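O-methyltransferase (Saccharopolyspora spinosa, PDB 4CE0) probably transfers the methyl group of S-adenosyl-L-methionine to the 4'-hydroxyl of a spinosyn rhamnose, using a bound magnesium ion. Local coordinates at residues R86-I91 / N149-L155; D102-V107 / E158-F162. All blocks are in the same frame, centred on the assembly; numbering follows the deposited sequence.

Contact 1 (R86-I91 / N149-L155); sequences RGGACI and NFARYGL
With CG1 of I91 beside its own backbone N (chi1 -68°) and CG2 anti to that nitrogen, the two branches of the isoleucine diverge between the rings of F150 and Y153. The contact belongs to the Rossmann-like fold of class I methyltransferases: the first turn of helix 88-100, which follows strand 78-82, packs against the C-terminal end of helix 143-152. CG1 stands almost exactly over the centre of the F150 ring, 3.5 Å from the centroid and 3° off the ring normal, a CH-pi contact that touches the ring carbons nearly evenly. CG2 takes the second ring, lying over a face of Y153 at 4.1 Å from the centroid, while CD1 of I91 reaches CE2 of Y153 at 3.8 Å. The same ring of F150 is met at its edge by CB of C90, 3.6 Å from CZ. Beyond the isoleucine, CD1 of L155 closes on CG2 of I91.

Helix 143-152 ends in a Schellman motif: G154 has positive phi, L155 N bonds back to F150 O and G154 N to A151 O. This turn carries Y153 and L155 to the side of I91, and the hydroxyl of Y153 is hydrogen-bonded to ND1 of H52. I20 of the second subunit also packs on Y153. On the other flank, G87, at phi 105°, is the N-cap of helix 88-100, its carbonyl O accepting from I91 N. The carbonyl one residue earlier, R86 O, receives the single hydrogen bond across the contact, from ND2 of N149 at 2.9 Å, in the carbonyl plane and on a lone pair.

Contact 2 (D102-V107 / E158-F162); sequences DTGRTV and EQVRF
Q159 lays its side chain along the turn 102-105, starting with CB, 3.7 Å from the carbonyl O of R105. CG, beside the backbone N of its own residue (chi1 -72°), touches the carbonyl oxygens of both R105 (3.6 Å) and T103 (3.7 Å), and from there the chain runs extended to CD, which meets O and CA of T103. At the tip the amide divides its work. NE2 gives one hydrogen to R105 O at 2.8 Å, nearly straight, and the other to D102 O at 3.0 Å, both acceptors close to the amide plane; OE1 accepts from a water that also donates to D102 O. Next to this grip, strands 107-111 and 160-164 begin to pair in parallel at one edge of the Rossmann-like sheet: V107 N donates to Q159 O, and R161 N to V107 O at 2.9 Å, bracketing the V107-V160 bridge. The turn has its own brace, since D102 OD1 accepts from G104 N, an Asx turn, and from R105 N, while OD2 forms a salt bridge with NE of R105. The R105 guanidinium also binds the carbonyls of V75 and G77. A second water donates to T106 OG1 and to E158 O.

Contact 2 starts the pairing of an edge strand, and contact 1 packs two helices over that part of the sheet; their centres lie 13 Å apart. They meet through V160, whose CG1 is 3.7 Å from CE2 of F150 and whose CG2 is 3.5 Å from the carbonyl O of L155. V107 adds a second junction, its CG1 lying 3.8 Å from the carbonyl O of C90. Only contact 1 approaches the cofactor: A89 touches S-adenosyl-L-homocysteine, and W85, which binds it, immediately precedes R86. V107 is about 11 Å from the ligand, yet its strand leads on to D111, another residue that binds it.

Contact 1 (R86-I91 / N149-L155)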
# COMPACT_ATOMS: atom_id res chain seq x y z
N ARG A 86 1.01 11.18 -13.22
CA ARG A 86 0.69 11.41 -11.81
C ARG A 86 1.86 11.11 -10.87
O ARG A 86 1.78 11.39 -9.67
CB ARG A 86 -0.55 10.61 -11.42
CG ARG A 86 -1.84 11.18 -12.01
CD ARG A 86 -3.01 10.27 -11.79
NE ARG A 86 -4.20 10.75 -12.48
CZ ARG A 86 -5.26 10.00 -12.77
NH1 ARG A 86 -5.30 8.71 -12.43
NH2 ARG A 86 -6.28 10.54 -13.41
N GLY A 87 2.93 10.54 -11.42
CA GLY A 87 4.18 10.40 -10.69
C GLY A 87 4.52 9.04 -10.19
O GLY A 87 5.60 8.83 -9.62
N GLY A 88 3.64 8.09 -10.49
CA GLY A 88 3.67 6.77 -9.90
C GLY A 88 4.97 6.01 -10.10
O GLY A 88 5.51 5.42 -9.16
N ALA A 89 5.46 6.02 -11.32
CA ALA A 89 6.71 5.32 -11.62
C ALA A 89 7.87 5.94 -10.87
O ALA A 89 8.75 5.25 -10.38
CB ALA A 89 6.97 5.32 -13.11
N CYS A 90 7.89 7.27 -10.80
CA CYS A 90 8.91 7.96 -10.04
C CYS A 90 8.79 7.73 -8.56
O CYS A 90 9.80 7.59 -7.85
CB CYS A 90 8.81 9.45 -10.32
SG CYS A 90 9.39 9.90 -11.98
N ILE A 91 7.56 7.72 -8.06
CA ILE A 91 7.34 7.34 -6.65
C ILE A 91 7.95 5.96 -6.38
O ILE A 91 8.66 5.75 -5.38
CB ILE A 91 5.86 7.35 -6.29
CG1 ILE A 91 5.35 8.79 -6.30
CG2 ILE A 91 5.60 6.79 -4.89
CD1 ILE A 91 3.86 8.90 -6.36
N ASN A 149 1.08 13.76 -4.38
CA ASN A 149 1.09 12.31 -4.57
C ASN A 149 2.30 11.69 -3.89
O ASN A 149 2.16 10.70 -3.19
CB ASN A 149 1.01 11.94 -6.05
CG ASN A 149 -0.34 12.24 -6.65
OD1 ASN A 149 -1.31 12.44 -5.91
ND2 ASN A 149 -0.43 12.28 -7.97
N PHE A 150 3.48 12.28 -4.04
CA PHE A 150 4.68 11.73 -3.40
C PHE A 150 4.48 11.76 -1.88
O PHE A 150 4.88 10.80 -1.17
CB PHE A 150 5.94 12.51 -3.75
CG PHE A 150 6.72 11.97 -4.93
CD1 PHE A 150 6.36 12.33 -6.22
CD2 PHE A 150 7.86 11.19 -4.74
CE1 PHE A 150 7.09 11.88 -7.35
CE2 PHE A 150 8.60 10.72 -5.86
CZ PHE A 150 8.21 11.08 -7.17
N ALA A 151 3.85 12.83 -1.39
CA ALA A 151 3.72 13.06 0.04
C ALA A 151 2.74 12.05 0.60
O ALA A 151 2.83 11.68 1.76
CB ALA A 151 3.24 14.52 0.32
N ARG A 152 1.84 11.55 -0.22
CA ARG A 152 0.91 10.54 0.26
C ARG A 152 1.62 9.28 0.68
O ARG A 152 1.14 8.57 1.57
CB ARG A 152 -0.18 10.25 -0.78
CG ARG A 152 -1.13 11.45 -0.86
CD ARG A 152 -1.94 11.52 -2.12
NE ARG A 152 -3.35 11.78 -1.79
CZ ARG A 152 -4.35 11.62 -2.65
NH1 ARG A 152 -4.10 11.20 -3.89
NH2 ARG A 152 -5.59 11.86 -2.26
N TYR A 153 2.77 9.01 0.07
CA TYR A 153 3.54 7.79 0.35
C TYR A 153 4.63 8.06 1.37
O TYR A 153 5.42 7.17 1.71
CB TYR A 153 4.11 7.18 -0.94
CG TYR A 153 3.06 6.71 -1.94
CD1 TYR A 153 2.56 5.42 -1.90
CD2 TYR A 153 2.58 7.56 -2.93
CE1 TYR A 153 1.59 4.99 -2.81
CE2 TYR A 153 1.61 7.16 -3.83
CZ TYR A 153 1.12 5.87 -3.77
OH TYR A 153 0.18 5.45 -4.69
N GLY A 154 4.66 9.29 1.89
CA GLY A 154 5.74 9.70 2.77
C GLY A 154 7.09 9.75 2.07
O GLY A 154 8.12 9.53 2.69
N LEU A 155 7.10 10.06 0.77
CA LEU A 155 8.36 10.07 0.02
C LEU A 155 8.70 11.40 -0.64
O LEU A 155 9.50 11.42 -1.56
CB LEU A 155 8.35 8.97 -1.04
CG LEU A 155 8.32 7.56 -0.43
CD1 LEU A 155 7.93 6.57 -1.49
CD2 LEU A 155 9.68 7.18 0.19

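Contact 2 (D102-V107 / E158-F162)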
# COMPACT_ATOMS: atom_id res chain seq x y z
N ASP A 102 19.43 3.38 0.33
CA ASP A 102 20.33 4.24 -0.46
C ASP A 102 19.86 5.70 -0.35
O ASP A 102 18.78 6.06 -0.82
CB ASP A 102 20.37 3.79 -1.93
CG ASP A 102 21.30 4.67 -2.80
OD1 ASP A 102 21.24 5.94 -2.72
OD2 ASP A 102 22.08 4.10 -3.59
N THR A 103 20.66 6.53 0.30
CA THR A 103 20.25 7.91 0.57
C THR A 103 20.99 8.90 -0.31
O THR A 103 20.75 10.10 -0.24
CB THR A 103 20.45 8.26 2.07
OG1 THR A 103 21.85 8.19 2.40
CG2 THR A 103 19.71 7.28 2.95
N GLY A 104 21.88 8.41 -1.16
CA GLY A 104 22.70 9.26 -1.99
C GLY A 104 22.13 9.60 -3.36
O GLY A 104 22.32 10.72 -3.85
N ARG A 105 21.41 8.65 -3.97
CA ARG A 105 20.86 8.84 -5.30
C ARG A 105 19.60 9.71 -5.34
O ARG A 105 18.79 9.71 -4.42
CB ARG A 105 20.57 7.47 -5.91
CG ARG A 105 21.80 6.58 -5.93
CD ARG A 105 21.43 5.25 -6.52
NE ARG A 105 22.51 4.26 -6.51
CZ ARG A 105 23.24 3.91 -7.56
NH1 ARG A 105 23.05 4.50 -8.74
NH2 ARG A 105 24.15 2.95 -7.43
N THR A 106 19.42 10.41 -6.45
CA THR A 106 18.29 11.31 -6.65
C THR A 106 17.38 10.76 -7.74
O THR A 106 17.85 10.11 -8.66
CB THR A 106 18.79 12.73 -7.03
OG1 THR A 106 19.31 13.36 -5.86
CG2 THR A 106 17.66 13.63 -7.62
N VAL A 107 16.09 11.03 -7.61
CA VAL A 107 15.08 10.68 -8.61
C VAL A 107 14.61 11.98 -9.22
O VAL A 107 14.08 12.85 -8.50
CB VAL A 107 13.87 9.90 -7.97
CG1 VAL A 107 12.77 9.60 -9.02
CG2 VAL A 107 14.37 8.61 -7.32
N GLU A 158 14.33 15.02 0.13
CA GLU A 158 15.50 15.64 -0.55
C GLU A 158 15.98 14.82 -1.74
O GLU A 158 16.71 15.33 -2.60
CB GLU A 158 16.67 15.78 0.42
CG GLU A 158 16.91 14.49 1.22
CD GLU A 158 18.27 14.42 1.89
OE1 GLU A 158 19.08 15.37 1.70
OE2 GLU A 158 18.53 13.43 2.61
N GLN A 159 15.59 13.55 -1.80
CA GLN A 159 16.05 12.67 -2.87
C GLN A 159 15.16 12.69 -4.11
O GLN A 159 15.34 11.89 -5.02
CB GLN A 159 16.17 11.24 -2.36
CG GLN A 159 17.33 11.02 -1.41
CD GLN A 159 17.45 9.56 -0.99
OE1 GLN A 159 17.01 9.17 0.10
NE2 GLN A 159 18.00 8.74 -1.87
N VAL A 160 14.17 13.57 -4.12
CA VAL A 160 13.29 13.74 -5.27
C VAL A 160 13.39 15.20 -5.76
O VAL A 160 13.19 16.14 -4.97
CB VAL A 160 11.82 13.49 -4.93
CG1 VAL A 160 10.97 13.53 -6.20
CG2 VAL A 160 11.65 12.13 -4.19
N ARG A 161 13.69 15.37 -7.06
CA ARG A 161 13.76 16.70 -7.69
C ARG A 161 12.91 16.76 -8.95
O ARG A 161 12.76 15.78 -9.70
CB ARG A 161 15.20 17.05 -8.01
CG ARG A 161 16.07 17.14 -6.75
CD ARG A 161 17.49 17.61 -7.04
NE ARG A 161 17.53 18.98 -7.56
CZ ARG A 161 18.63 19.73 -7.66
NH1 ARG A 161 19.81 19.26 -7.26
NH2 ARG A 161 18.57 20.95 -8.17
N PHE A 162 12.29 17.91 -9.13
CA PHE A 162 11.37 18.08 -10.24
C PHE A 162 11.99 18.99 -11.26
O PHE A 162 12.62 19.97 -10.90
CB PHE A 162 10.04 18.63 -9.73
CG PHE A 162 9.41 17.77 -8.66
CD1 PHE A 162 9.72 17.96 -7.32
CD2 PHE A 162 8.50 16.76 -9.01
CE1 PHE A 162 9.14 17.16 -6.32
CE2 PHE A 162 7.90 15.94 -8.00
CZ PHE A 162 8.22 16.15 -6.67
O HOH W 1 16.42 6.41 0.71
O HOH W 2 18.80 15.29 -4.22